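Local coordinates for SusD superfamily protein (Bacteroides vulgatus ATCC 8482, PDB 3JQ0) that probably binds glycans or other nutrients at the outer membrane as a member of the SusD family, though its own ligand is not established, at residues Met110-Tyr115 against Gln186-Glu191; His117-Trp122 against Thr150-Gln155; Asn387-Arg392 against Leu439-Phe444; Ile406-Asp411 against Leu431-Lys436. One frame throughout, in Å; residues are numbered along the deposited sequence.

In the fold
Contacts 1 and 2 share helix 97-122 and lie about 11 Å apart, centre to centre, in the N-terminal helical part. Contact 2 is nested in the chain loop that contact 1 closes. Both are buried and apolar: about half of the buried surface in each comes from one leucine. Contacts 3 and 4 share helix 430-441, and contact 4 is nested in the chain loop that contact 3 closes. Their centres lie about 11 Å apart, but on this side charge dominates. Contact 3 is a buried salt bridge with a water. Contact 4, about 21 Å from the chain centre, holds a loop and includes the partly exposed Tyr408. The Arg440-Asp411 salt bridge joins contacts 3 and 4.

Contact 1 (Met110-Tyr115 against Gln186-Glu191); sequences MRAYLY and QMLKGE
Leu188 reaches across from helix 182-199 and meets Ala112 and Tyr113 on helix 97-122. Its CD2 does most of the touching. Leu188 CD2 lies 3.4 Å from Tyr113 N and 3.7 Å from Ala112 CB. Tyr113 CB is a little farther from Leu188 CD2, at 4.0 Å. The second branch, Leu188 CD1, comes to 4.1 Å from Tyr113 CA. The leucine end thus meets two successive residues of the facing helix, and no hydrogen bond crosses. The helices come close here: Tyr113 CA and Leu188 CA are 6.7 Å apart. The contact belongs to the helical N-terminal part of the SusD fold, consistent with the TPR-like helical packing of the family. The Tyr113 side chain extends with CG anti to the backbone N (chi1 179°), which sets the ring alongside the end of Leu188, where CD1 approaches it obliquely. Its hydroxyl is hydrogen-bonded to His117 NE2, one turn along the same helix, and the two rings also meet edge to face. Trp180 meets the tyrosine ring with planes at about 60°. Farther out, Ile361 and Tyr362 of strand 359-363 touch Tyr113, and Tyr362 also packs on Leu188.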
loop_
_atom_site.group_PDB
_atom_site.type_symbol
_atom_site.label_atom_id
_atom_site.label_comp_id
_atom_site.label_asym_id
_atom_site.label_seq_id
_atom_site.Cartn_x
_atom_site.Cartn_y
_atom_site.Cartn_z
HETATM N N MSE A 110 14.977 4.717 4.603
HETATM C CA MSE A 110 13.959 5.642 4.099
HETATM C C MSE A 110 14.356 6.244 2.762
HETATM O O MSE A 110 13.482 6.454 1.885
HETATM C CB MSE A 110 13.651 6.730 5.108
HETATM C CG MSE A 110 12.906 6.271 6.367
HETATM SE SE MSE A 110 12.384 7.728 7.528
HETATM C CE MSE A 110 14.145 8.123 8.262
ATOM N N ARG A 111 15.643 6.537 2.569
ATOM C CA ARG A 111 16.060 7.083 1.287
ATOM C C ARG A 111 15.798 6.086 0.150
ATOM O O ARG A 111 15.223 6.419 -0.895
ATOM C CB ARG A 111 17.537 7.525 1.307
ATOM C CG ARG A 111 17.960 8.200 0.015
ATOM C CD ARG A 111 19.228 8.981 0.126
ATOM N NE ARG A 111 20.384 8.120 0.213
ATOM C CZ ARG A 111 21.622 8.579 0.386
ATOM N NH1 ARG A 111 21.817 9.844 0.624
ATOM N NH2 ARG A 111 22.620 7.751 0.359
ATOM N N ALA A 112 16.193 4.836 0.368
ATOM C CA ALA A 112 15.961 3.768 -0.614
ATOM C C ALA A 112 14.460 3.603 -0.872
ATOM O O ALA A 112 14.045 3.393 -2.008
ATOM C CB ALA A 112 16.576 2.473 -0.113
ATOM N N TYR A 113 13.656 3.674 0.189
ATOM C CA TYR A 113 12.213 3.498 0.077
ATOM C C TYR A 113 11.588 4.532 -0.856
ATOM O O TYR A 113 10.789 4.232 -1.745
ATOM C CB TYR A 113 11.615 3.592 1.500
ATOM C CG TYR A 113 10.124 3.442 1.515
ATOM C CD1 TYR A 113 9.500 2.194 1.386
ATOM C CD2 TYR A 113 9.303 4.559 1.621
ATOM C CE1 TYR A 113 8.092 2.086 1.349
ATOM C CE2 TYR A 113 7.931 4.442 1.624
ATOM C CZ TYR A 113 7.336 3.245 1.448
ATOM O OH TYR A 113 5.952 3.153 1.345
ATOM N N LEU A 114 11.973 5.792 -0.686
ATOM C CA LEU A 114 11.459 6.850 -1.528
ATOM C C LEU A 114 11.946 6.691 -2.970
ATOM O O LEU A 114 11.153 6.816 -3.903
ATOM C CB LEU A 114 11.805 8.233 -0.962
ATOM C CG LEU A 114 11.169 8.575 0.369
ATOM C CD1 LEU A 114 11.684 9.900 0.904
ATOM C CD2 LEU A 114 9.625 8.622 0.268
ATOM N N TYR A 115 13.229 6.419 -3.150
ATOM C CA TYR A 115 13.728 6.206 -4.480
ATOM C C TYR A 115 13.073 5.025 -5.180
ATOM O O TYR A 115 12.944 5.035 -6.422
ATOM C CB TYR A 115 15.256 6.100 -4.543
ATOM C CG TYR A 115 15.925 7.478 -4.589
ATOM C CD1 TYR A 115 15.852 8.257 -5.712
ATOM C CD2 TYR A 115 16.580 7.996 -3.481
ATOM C CE1 TYR A 115 16.418 9.526 -5.754
ATOM C CE2 TYR A 115 17.199 9.225 -3.516
ATOM C CZ TYR A 115 17.118 9.995 -4.647
ATOM O OH TYR A 115 17.663 11.276 -4.734
ATOM N N GLN A 186 14.553 -5.078 5.323
ATOM C CA GLN A 186 14.490 -6.385 4.667
ATOM C C GLN A 186 13.261 -6.535 3.758
ATOM O O GLN A 186 13.373 -7.099 2.690
ATOM C CB GLN A 186 14.587 -7.529 5.663
ATOM C CG GLN A 186 15.922 -7.561 6.395
ATOM C CD GLN A 186 17.086 -7.717 5.449
ATOM O OE1 GLN A 186 17.158 -8.691 4.675
ATOM N NE2 GLN A 186 18.009 -6.761 5.501
HETATM N N MSE A 187 12.107 -5.973 4.167
HETATM C CA MSE A 187 10.938 -5.955 3.296
HETATM C C MSE A 187 11.253 -5.203 2.013
HETATM O O MSE A 187 10.964 -5.673 0.902
HETATM C CB MSE A 187 9.748 -5.282 3.999
HETATM C CG MSE A 187 8.970 -6.149 4.971
HETATM SE SE MSE A 187 8.161 -7.717 4.182
HETATM C CE MSE A 187 6.989 -6.901 2.947
ATOM N N LEU A 188 11.801 -4.004 2.128
ATOM C CA LEU A 188 12.118 -3.184 0.972
ATOM C C LEU A 188 13.152 -3.899 0.099
ATOM O O LEU A 188 13.059 -3.892 -1.128
ATOM C CB LEU A 188 12.646 -1.837 1.438
ATOM C CG LEU A 188 13.198 -0.943 0.331
ATOM C CD1 LEU A 188 12.131 -0.576 -0.695
ATOM C CD2 LEU A 188 13.824 0.314 0.953
ATOM N N LYS A 189 14.126 -4.529 0.725
ATOM C CA LYS A 189 15.141 -5.302 -0.020
ATOM C C LYS A 189 14.471 -6.403 -0.848
ATOM O O LYS A 189 14.785 -6.600 -2.028
ATOM C CB LYS A 189 16.148 -5.873 0.958
ATOM C CG LYS A 189 17.305 -6.610 0.266
ATOM C CD LYS A 189 18.354 -7.087 1.239
ATOM C CE LYS A 189 19.554 -7.690 0.562
ATOM N NZ LYS A 189 20.534 -8.226 1.570
ATOM N N GLY A 190 13.548 -7.136 -0.239
ATOM C CA GLY A 190 12.845 -8.166 -0.975
ATOM C C GLY A 190 12.088 -7.573 -2.162
ATOM O O GLY A 190 12.141 -8.117 -3.290
ATOM N N GLU A 191 11.408 -6.437 -1.948
ATOM C CA GLU A 191 10.686 -5.834 -3.041
ATOM C C GLU A 191 11.622 -5.391 -4.155
ATOM O O GLU A 191 11.333 -5.563 -5.350
ATOM C CB GLU A 191 9.868 -4.614 -2.582
ATOM C CG GLU A 191 8.805 -4.944 -1.560
ATOM C CD GLU A 191 7.825 -3.801 -1.403
ATOM O OE1 GLU A 191 8.220 -2.649 -1.134
ATOM O OE2 GLU A 191 6.632 -4.059 -1.660
#

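Contact 2 (His117-Trp122 against Thr150-Gln155); sequences HLLRSW and TEVMEQ
Leu119 and Met153 both hold CG anti to the backbone N, with chi1 of 176° and 178°, which sets both chains on course into the gap between helices 97-122 and 149-167. Met153, a selenomethionine, then bends at chi2 and chi3. The bends bring Met153 CE to 3.5 Å from Leu119 CD2. The two side chains are nearly perpendicular, methyl against methyl. Val152 takes the other part of the leucine. Val152 CG1 lies 4.2 Å from Leu119 CB, and Val152 CB is equally far from Leu119 CD1. Here the two side chains run antiparallel alongside one another. The backbones come nearest at Leu119 CA and Val152 CA, 6.8 Å apart. In this helical part of the SusD fold, Trp195 of helix 182-199 touches both Leu119 and Met153, with Met200 on Leu119 and Val125 on Val152. No hydrogen bond or charge pair links the two segments. Their hold on each other therefore rests on shape and on the burial of three apolar side chains.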
loop_
_atom_site.group_PDB
_atom_site.type_symbol
_atom_site.label_atom_id
_atom_site.label_comp_id
_atom_site.label_asym_id
_atom_site.label_seq_id
_atom_site.Cartn_x
_atom_site.Cartn_y
_atom_site.Cartn_z
ATOM N N HIS A 117 9.817 4.058 -4.783
ATOM C CA HIS A 117 8.583 4.634 -5.337
ATOM C C HIS A 117 8.872 5.408 -6.608
ATOM O O HIS A 117 8.166 5.321 -7.608
ATOM C CB HIS A 117 7.885 5.533 -4.336
ATOM C CG HIS A 117 7.063 4.820 -3.315
ATOM N ND1 HIS A 117 5.903 4.145 -3.599
ATOM C CD2 HIS A 117 7.217 4.779 -1.967
ATOM C CE1 HIS A 117 5.405 3.676 -2.474
ATOM N NE2 HIS A 117 6.189 4.030 -1.463
ATOM N N LEU A 118 9.923 6.231 -6.574
ATOM C CA LEU A 118 10.275 7.045 -7.756
ATOM C C LEU A 118 10.626 6.180 -8.970
ATOM O O LEU A 118 10.189 6.445 -10.075
ATOM C CB LEU A 118 11.428 8.031 -7.437
ATOM C CG LEU A 118 11.119 9.145 -6.420
ATOM C CD1 LEU A 118 12.383 9.932 -6.079
ATOM C CD2 LEU A 118 10.056 10.067 -6.997
ATOM N N LEU A 119 11.416 5.122 -8.740
ATOM C CA LEU A 119 11.814 4.219 -9.839
ATOM C C LEU A 119 10.589 3.590 -10.506
ATOM O O LEU A 119 10.465 3.584 -11.712
ATOM C CB LEU A 119 12.682 3.102 -9.279
ATOM C CG LEU A 119 13.075 2.045 -10.290
ATOM C CD1 LEU A 119 14.006 2.569 -11.381
ATOM C CD2 LEU A 119 13.671 0.834 -9.587
ATOM N N ARG A 120 9.675 3.050 -9.692
ATOM C CA ARG A 120 8.517 2.342 -10.216
ATOM C C ARG A 120 7.509 3.267 -10.876
ATOM O O ARG A 120 6.735 2.853 -11.726
ATOM C CB ARG A 120 7.862 1.508 -9.111
ATOM C CG ARG A 120 8.731 0.357 -8.605
ATOM C CD ARG A 120 8.024 -0.423 -7.521
ATOM N NE ARG A 120 7.983 0.350 -6.286
ATOM C CZ ARG A 120 7.342 -0.055 -5.199
ATOM N NH1 ARG A 120 6.670 -1.188 -5.208
ATOM N NH2 ARG A 120 7.335 0.716 -4.120
ATOM N N SER A 121 7.524 4.528 -10.455
ATOM C CA SER A 121 6.501 5.498 -10.878
ATOM C C SER A 121 6.977 6.400 -12.014
ATOM O O SER A 121 6.280 6.569 -12.997
ATOM C CB SER A 121 6.005 6.298 -9.672
ATOM O OG SER A 121 5.389 5.407 -8.745
ATOM N N TRP A 122 8.159 7.009 -11.872
ATOM C CA TRP A 122 8.753 7.905 -12.860
ATOM C C TRP A 122 9.936 7.347 -13.662
ATOM O O TRP A 122 10.206 7.872 -14.726
ATOM C CB TRP A 122 9.092 9.260 -12.232
ATOM C CG TRP A 122 7.870 10.119 -12.007
ATOM C CD1 TRP A 122 7.261 10.911 -12.978
ATOM C CD2 TRP A 122 7.057 10.253 -10.818
ATOM N NE1 TRP A 122 6.171 11.536 -12.445
ATOM C CE2 TRP A 122 5.993 11.119 -11.146
ATOM C CE3 TRP A 122 7.120 9.731 -9.538
ATOM C CZ2 TRP A 122 5.036 11.480 -10.195
ATOM C CZ3 TRP A 122 6.150 10.081 -8.619
ATOM C CH2 TRP A 122 5.137 10.935 -8.959
ATOM N N THR A 150 18.433 1.991 -14.319
ATOM C CA THR A 150 19.442 1.044 -13.805
ATOM C C THR A 150 20.323 1.638 -12.706
ATOM O O THR A 150 20.624 0.967 -11.709
ATOM C CB THR A 150 20.313 0.496 -14.944
ATOM O OG1 THR A 150 20.931 1.570 -15.627
ATOM C CG2 THR A 150 19.504 -0.382 -15.846
ATOM N N GLU A 151 20.760 2.870 -12.896
ATOM C CA GLU A 151 21.573 3.540 -11.912
ATOM C C GLU A 151 20.760 3.930 -10.700
ATOM O O GLU A 151 21.277 3.898 -9.576
ATOM C CB GLU A 151 22.274 4.762 -12.495
ATOM C CG GLU A 151 23.302 4.395 -13.529
ATOM C CD GLU A 151 24.011 5.593 -14.124
ATOM O OE1 GLU A 151 23.969 6.687 -13.530
ATOM O OE2 GLU A 151 24.605 5.389 -15.213
ATOM N N VAL A 152 19.477 4.287 -10.884
ATOM C CA VAL A 152 18.595 4.498 -9.742
ATOM C C VAL A 152 18.506 3.245 -8.882
ATOM O O VAL A 152 18.646 3.283 -7.658
ATOM C CB VAL A 152 17.197 5.009 -10.196
ATOM C CG1 VAL A 152 16.278 5.181 -8.970
ATOM C CG2 VAL A 152 17.310 6.320 -11.029
HETATM N N MSE A 153 18.285 2.096 -9.516
HETATM C CA MSE A 153 18.233 0.838 -8.787
HETATM C C MSE A 153 19.537 0.493 -8.116
HETATM O O MSE A 153 19.549 0.004 -6.992
HETATM C CB MSE A 153 17.738 -0.320 -9.692
HETATM C CG MSE A 153 17.726 -1.653 -8.967
HETATM SE SE MSE A 153 16.583 -1.665 -7.387
HETATM C CE MSE A 153 14.916 -2.199 -8.237
ATOM N N GLU A 154 20.668 0.758 -8.770
ATOM C CA GLU A 154 21.958 0.537 -8.108
ATOM C C GLU A 154 22.089 1.371 -6.823
ATOM O O GLU A 154 22.588 0.885 -5.818
ATOM C CB GLU A 154 23.154 0.867 -9.041
ATOM C CG GLU A 154 23.403 -0.040 -10.280
ATOM C CD GLU A 154 24.245 0.686 -11.398
ATOM O OE1 GLU A 154 24.961 1.673 -11.106
ATOM O OE2 GLU A 154 24.194 0.280 -12.570
ATOM N N GLN A 155 21.609 2.623 -6.848
ATOM C CA GLN A 155 21.647 3.458 -5.658
ATOM C C GLN A 155 20.704 2.921 -4.571
ATOM O O GLN A 155 21.077 2.900 -3.382
ATOM C CB GLN A 155 21.303 4.905 -6.015
ATOM C CG GLN A 155 21.357 5.818 -4.788
ATOM C CD GLN A 155 22.737 5.947 -4.190
ATOM O OE1 GLN A 155 23.724 5.970 -4.924
ATOM N NE2 GLN A 155 22.821 6.005 -2.851
#

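Contact 3 (Asn387-Arg392 against Leu439-Phe444); sequences NAVRER and LREFMF
The Arg392 guanidinium and the Glu441 carboxylate lie nearly parallel, their planes 17° apart. Glu441 OE2 sits at the guanidinium edge, 2.8 Å from Arg392 NH2. The bond is bent, at 133°, and comes on the syn side of OE2, 26° out of the carboxylate plane. A water also lies at the guanidinium edge, in plane. It accepts from Arg392 NE at 2.8 Å and donates to Glu441 OE1 at 2.7 Å and to the carbonyl Val389 O. One face of the Phe442 ring carries Glu441 CG, toward its rim. The bridge ties helix 383-394 to the last turn of helix 430-441, in the RagB/SusD part of the fold. Bends at chi2 and chi3 fold the arginine back toward the acid. Val389 CG1 touches Glu441 OE1 at 3.3 Å. The acid has further salt bridges, to Arg363 and Arg315, while Arg392 NH1 pairs with Glu242. A glutamine in place of Glu441 would probably leave these three arginines without the negative charge that gathers them.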
loop_
_atom_site.group_PDB
_atom_site.type_symbol
_atom_site.label_atom_id
_atom_site.label_comp_id
_atom_site.label_asym_id
_atom_site.label_seq_id
_atom_site.Cartn_x
_atom_site.Cartn_y
_atom_site.Cartn_z
ATOM N N ASN A 387 -1.625 -20.424 2.192
ATOM C CA ASN A 387 -2.621 -20.969 3.110
ATOM C C ASN A 387 -2.537 -20.386 4.507
ATOM O O ASN A 387 -3.567 -20.374 5.182
ATOM C CB ASN A 387 -2.605 -22.503 3.107
ATOM C CG ASN A 387 -3.302 -23.046 1.906
ATOM O OD1 ASN A 387 -4.178 -22.414 1.342
ATOM N ND2 ASN A 387 -2.934 -24.268 1.472
ATOM N N ALA A 388 -1.387 -19.866 4.954
ATOM C CA ALA A 388 -1.348 -19.182 6.260
ATOM C C ALA A 388 -2.253 -17.935 6.167
ATOM O O ALA A 388 -3.012 -17.647 7.088
ATOM C CB ALA A 388 0.098 -18.793 6.607
ATOM N N VAL A 389 -2.142 -17.182 5.087
ATOM C CA VAL A 389 -2.937 -15.997 4.862
ATOM C C VAL A 389 -4.425 -16.358 4.711
ATOM O O VAL A 389 -5.323 -15.720 5.307
ATOM C CB VAL A 389 -2.402 -15.141 3.734
ATOM C CG1 VAL A 389 -3.322 -13.955 3.455
ATOM C CG2 VAL A 389 -1.004 -14.668 4.048
ATOM N N ARG A 390 -4.732 -17.386 3.917
ATOM C CA ARG A 390 -6.119 -17.816 3.768
ATOM C C ARG A 390 -6.734 -18.317 5.059
ATOM O O ARG A 390 -7.874 -17.997 5.375
ATOM C CB ARG A 390 -6.262 -18.882 2.670
ATOM C CG ARG A 390 -5.948 -18.391 1.284
ATOM C CD ARG A 390 -6.198 -19.416 0.208
ATOM N NE ARG A 390 -5.955 -18.838 -1.103
ATOM C CZ ARG A 390 -6.176 -19.457 -2.246
ATOM N NH1 ARG A 390 -6.672 -20.689 -2.253
ATOM N NH2 ARG A 390 -5.830 -18.914 -3.385
ATOM N N GLU A 391 -5.970 -19.103 5.824
ATOM C CA GLU A 391 -6.510 -19.635 7.066
ATOM C C GLU A 391 -6.912 -18.484 7.990
ATOM O O GLU A 391 -7.928 -18.531 8.678
ATOM C CB GLU A 391 -5.505 -20.570 7.739
ATOM C CG GLU A 391 -6.031 -21.123 9.037
ATOM C CD GLU A 391 -5.161 -22.226 9.663
ATOM O OE1 GLU A 391 -4.256 -22.736 8.984
ATOM O OE2 GLU A 391 -5.425 -22.620 10.820
ATOM N N ARG A 392 -6.099 -17.414 8.028
ATOM C CA ARG A 392 -6.426 -16.251 8.853
ATOM C C ARG A 392 -7.700 -15.573 8.340
ATOM O O ARG A 392 -8.504 -15.095 9.136
ATOM C CB ARG A 392 -5.244 -15.319 8.924
ATOM C CG ARG A 392 -5.438 -14.148 9.925
ATOM C CD ARG A 392 -6.022 -12.852 9.329
ATOM N NE ARG A 392 -5.182 -12.222 8.327
ATOM C CZ ARG A 392 -4.063 -11.561 8.609
ATOM N NH1 ARG A 392 -3.641 -11.437 9.861
ATOM N NH2 ARG A 392 -3.357 -11.028 7.642
ATOM N N LEU A 439 -4.768 -9.116 -3.821
ATOM C CA LEU A 439 -5.915 -8.263 -4.100
ATOM C C LEU A 439 -6.892 -8.304 -2.906
ATOM O O LEU A 439 -7.343 -7.282 -2.404
ATOM C CB LEU A 439 -6.592 -8.661 -5.418
ATOM C CG LEU A 439 -7.874 -7.925 -5.779
ATOM C CD1 LEU A 439 -7.761 -6.424 -5.769
ATOM C CD2 LEU A 439 -8.402 -8.456 -7.079
ATOM N N ARG A 440 -7.215 -9.523 -2.488
ATOM C CA ARG A 440 -8.117 -9.723 -1.368
ATOM C C ARG A 440 -7.561 -9.156 -0.075
ATOM O O ARG A 440 -8.339 -8.676 0.783
ATOM C CB ARG A 440 -8.420 -11.231 -1.225
ATOM C CG ARG A 440 -9.299 -11.760 -2.342
ATOM C CD ARG A 440 -9.510 -13.257 -2.249
ATOM N NE ARG A 440 -10.492 -13.693 -3.240
ATOM C CZ ARG A 440 -10.690 -14.946 -3.627
ATOM N NH1 ARG A 440 -9.892 -15.917 -3.228
ATOM N NH2 ARG A 440 -11.683 -15.190 -4.467
ATOM N N GLU A 441 -6.251 -9.225 0.144
ATOM C CA GLU A 441 -5.625 -8.912 1.406
ATOM C C GLU A 441 -5.409 -7.385 1.556
ATOM O O GLU A 441 -5.420 -6.901 2.696
ATOM C CB GLU A 441 -4.279 -9.658 1.471
ATOM C CG GLU A 441 -3.557 -9.559 2.790
ATOM C CD GLU A 441 -4.255 -10.196 4.002
ATOM O OE1 GLU A 441 -5.063 -11.124 3.780
ATOM O OE2 GLU A 441 -3.903 -9.788 5.158
ATOM N N PHE A 442 -5.161 -6.650 0.469
ATOM C CA PHE A 442 -4.559 -5.330 0.533
ATOM C C PHE A 442 -5.386 -4.203 -0.058
ATOM O O PHE A 442 -4.848 -3.144 -0.370
ATOM C CB PHE A 442 -3.143 -5.324 -0.096
ATOM C CG PHE A 442 -2.159 -6.174 0.684
ATOM C CD1 PHE A 442 -1.764 -5.786 1.962
ATOM C CD2 PHE A 442 -1.650 -7.348 0.158
ATOM C CE1 PHE A 442 -0.860 -6.566 2.701
ATOM C CE2 PHE A 442 -0.769 -8.104 0.885
ATOM C CZ PHE A 442 -0.430 -7.762 2.167
HETATM N N MSE A 443 -6.717 -4.346 -0.147
HETATM C CA MSE A 443 -7.502 -3.214 -0.614
HETATM C C MSE A 443 -7.237 -1.990 0.208
HETATM O O MSE A 443 -7.180 -2.063 1.457
HETATM C CB MSE A 443 -9.019 -3.529 -0.581
HETATM C CG MSE A 443 -9.457 -4.680 -1.416
HETATM SE SE MSE A 443 -11.374 -4.798 -1.570
HETATM C CE MSE A 443 -11.565 -3.364 -2.881
ATOM N N PHE A 444 -7.103 -0.825 -0.452
ATOM C CA PHE A 444 -6.877 0.462 0.219
ATOM C C PHE A 444 -5.494 0.591 0.879
ATOM O O PHE A 444 -5.249 1.549 1.569
ATOM C CB PHE A 444 -8.008 0.830 1.222
ATOM C CG PHE A 444 -9.367 0.487 0.704
ATOM C CD1 PHE A 444 -9.876 1.091 -0.440
ATOM C CD2 PHE A 444 -10.136 -0.507 1.285
ATOM C CE1 PHE A 444 -11.059 0.747 -0.992
ATOM C CE2 PHE A 444 -11.366 -0.868 0.739
ATOM C CZ PHE A 444 -11.819 -0.233 -0.412
HETATM O O HOH W 1 -5.844 -12.848 5.701
#

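Contact 4 (Ile406-Asp411 against Leu431-Lys436); sequences IAYPND and LEAILK
Segment 406-411 starts on the last residue of helix 403-406, then runs as an irregular loop and turns through a cis peptide bond before Pro409. Its Asn410 N bonds back to Ala407 O at 2.7 Å. It runs beside helix 430-441 of the SusD fold, in the RagB/SusD region, and the backbones stay well apart: Tyr408 CA and Ala433 CA are 8.2 Å from each other. Side chains bridge this distance at two points. Tyr408 extends its ring toward the helix, with CG anti to the backbone N (chi1 180°). Tyr408 CE1 lies 3.6 Å from Ala433 CB, an oblique approach, while Pro409 CB covers one ring face over the centre. Lys436 and Asp411 make the second point. They form a long salt bridge, and stronger partners lie outside: Lys436 NZ is bound by Lys424 O, Asp426 and Tyr417, and Asp411 by Tyr417, Arg310 and Arg440. Between Lys436 NZ and Asp411 OD2 the distance is 3.9 Å, and Asp411 O is nearer to the same NZ, at 3.3 Å.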
loop_
_atom_site.group_PDB
_atom_site.type_symbol
_atom_site.label_atom_id
_atom_site.label_comp_id
_atom_site.label_asym_id
_atom_site.label_seq_id
_atom_site.Cartn_x
_atom_site.Cartn_y
_atom_site.Cartn_z
ATOM N N ILE A 406 -11.517 -23.988 -0.599
ATOM C CA ILE A 406 -10.910 -22.673 -0.490
ATOM C C ILE A 406 -9.444 -22.672 -0.094
ATOM O O ILE A 406 -8.799 -21.616 -0.205
ATOM C CB ILE A 406 -11.771 -21.672 0.342
ATOM C CG1 ILE A 406 -12.199 -22.191 1.687
ATOM C CG2 ILE A 406 -12.974 -21.199 -0.502
ATOM C CD1 ILE A 406 -11.138 -22.473 2.639
ATOM N N ALA A 407 -8.851 -23.798 0.335
ATOM C CA ALA A 407 -7.410 -23.826 0.535
ATOM C C ALA A 407 -6.736 -23.860 -0.827
ATOM O O ALA A 407 -7.276 -24.378 -1.795
ATOM C CB ALA A 407 -6.954 -25.035 1.361
ATOM N N TYR A 408 -5.544 -23.278 -0.917
ATOM C CA TYR A 408 -4.740 -23.403 -2.133
ATOM C C TYR A 408 -4.322 -24.860 -2.281
ATOM O O TYR A 408 -3.854 -25.435 -1.304
ATOM C CB TYR A 408 -3.506 -22.494 -2.011
ATOM C CG TYR A 408 -2.586 -22.545 -3.213
ATOM C CD1 TYR A 408 -2.893 -21.836 -4.367
ATOM C CD2 TYR A 408 -1.434 -23.313 -3.208
ATOM C CE1 TYR A 408 -2.078 -21.911 -5.487
ATOM C CE2 TYR A 408 -0.621 -23.396 -4.324
ATOM C CZ TYR A 408 -0.952 -22.708 -5.472
ATOM O OH TYR A 408 -0.180 -22.769 -6.585
ATOM N N PRO A 409 -4.421 -25.447 -3.492
ATOM C CA PRO A 409 -4.705 -24.851 -4.792
ATOM C C PRO A 409 -6.127 -25.185 -5.311
ATOM O O PRO A 409 -6.332 -25.414 -6.506
ATOM C CB PRO A 409 -3.670 -25.507 -5.697
ATOM C CG PRO A 409 -3.686 -26.941 -5.208
ATOM C CD PRO A 409 -3.846 -26.808 -3.688
ATOM N N ASN A 410 -7.117 -25.162 -4.404
ATOM C CA ASN A 410 -8.441 -25.665 -4.689
ATOM C C ASN A 410 -9.519 -24.611 -4.864
ATOM O O ASN A 410 -10.668 -24.945 -5.112
ATOM C CB ASN A 410 -8.880 -26.616 -3.545
ATOM C CG ASN A 410 -7.885 -27.698 -3.299
ATOM O OD1 ASN A 410 -7.306 -28.253 -4.245
ATOM N ND2 ASN A 410 -7.636 -27.998 -2.032
ATOM N N ASP A 411 -9.145 -23.338 -4.794
ATOM C CA ASP A 411 -10.087 -22.231 -4.909
ATOM C C ASP A 411 -10.348 -21.952 -6.386
ATOM O O ASP A 411 -9.708 -21.071 -6.995
ATOM C CB ASP A 411 -9.625 -21.026 -4.110
ATOM C CG ASP A 411 -10.562 -19.840 -4.161
ATOM O OD1 ASP A 411 -11.616 -19.903 -4.809
ATOM O OD2 ASP A 411 -10.155 -18.809 -3.545
ATOM N N LEU A 431 1.340 -17.798 -9.761
ATOM C CA LEU A 431 1.432 -16.355 -9.847
ATOM C C LEU A 431 0.074 -15.670 -9.813
ATOM O O LEU A 431 -0.119 -14.715 -9.049
ATOM C CB LEU A 431 2.202 -15.885 -11.095
ATOM C CG LEU A 431 3.686 -16.172 -11.100
ATOM C CD1 LEU A 431 4.265 -15.699 -12.431
ATOM C CD2 LEU A 431 4.456 -15.537 -9.903
ATOM N N GLU A 432 -0.893 -16.162 -10.577
ATOM C CA GLU A 432 -2.218 -15.655 -10.516
ATOM C C GLU A 432 -2.813 -15.819 -9.141
ATOM O O GLU A 432 -3.509 -14.919 -8.644
ATOM C CB GLU A 432 -3.079 -16.298 -11.591
ATOM C CG GLU A 432 -2.805 -15.818 -13.001
ATOM C CD GLU A 432 -3.419 -14.485 -13.373
ATOM O OE1 GLU A 432 -4.073 -13.807 -12.525
ATOM O OE2 GLU A 432 -3.269 -14.128 -14.567
ATOM N N ALA A 433 -2.580 -16.960 -8.505
ATOM C CA ALA A 433 -3.146 -17.167 -7.178
ATOM C C ALA A 433 -2.617 -16.147 -6.177
ATOM O O ALA A 433 -3.354 -15.697 -5.300
ATOM C CB ALA A 433 -2.880 -18.600 -6.653
ATOM N N ILE A 434 -1.340 -15.791 -6.279
ATOM C CA ILE A 434 -0.743 -14.814 -5.363
ATOM C C ILE A 434 -1.275 -13.415 -5.689
ATOM O O ILE A 434 -1.565 -12.652 -4.770
ATOM C CB ILE A 434 0.780 -14.872 -5.393
ATOM C CG1 ILE A 434 1.251 -16.232 -4.845
ATOM C CG2 ILE A 434 1.380 -13.755 -4.528
ATOM C CD1 ILE A 434 2.707 -16.548 -5.187
ATOM N N LEU A 435 -1.453 -13.080 -6.974
ATOM C CA LEU A 435 -2.092 -11.796 -7.306
ATOM C C LEU A 435 -3.480 -11.723 -6.678
ATOM O O LEU A 435 -3.846 -10.694 -6.116
ATOM C CB LEU A 435 -2.198 -11.586 -8.808
ATOM C CG LEU A 435 -0.910 -11.259 -9.539
ATOM C CD1 LEU A 435 -1.231 -11.164 -11.033
ATOM C CD2 LEU A 435 -0.257 -9.973 -9.052
ATOM N N LYS A 436 -4.250 -12.796 -6.778
ATOM C CA LYS A 436 -5.607 -12.826 -6.224
ATOM C C LYS A 436 -5.552 -12.650 -4.731
ATOM O O LYS A 436 -6.346 -11.920 -4.137
ATOM C CB LYS A 436 -6.258 -14.143 -6.635
ATOM C CG LYS A 436 -7.611 -14.428 -5.948
ATOM C CD LYS A 436 -8.326 -15.649 -6.518
ATOM C CE LYS A 436 -7.646 -16.964 -6.198
ATOM N NZ LYS A 436 -8.327 -18.114 -6.884
#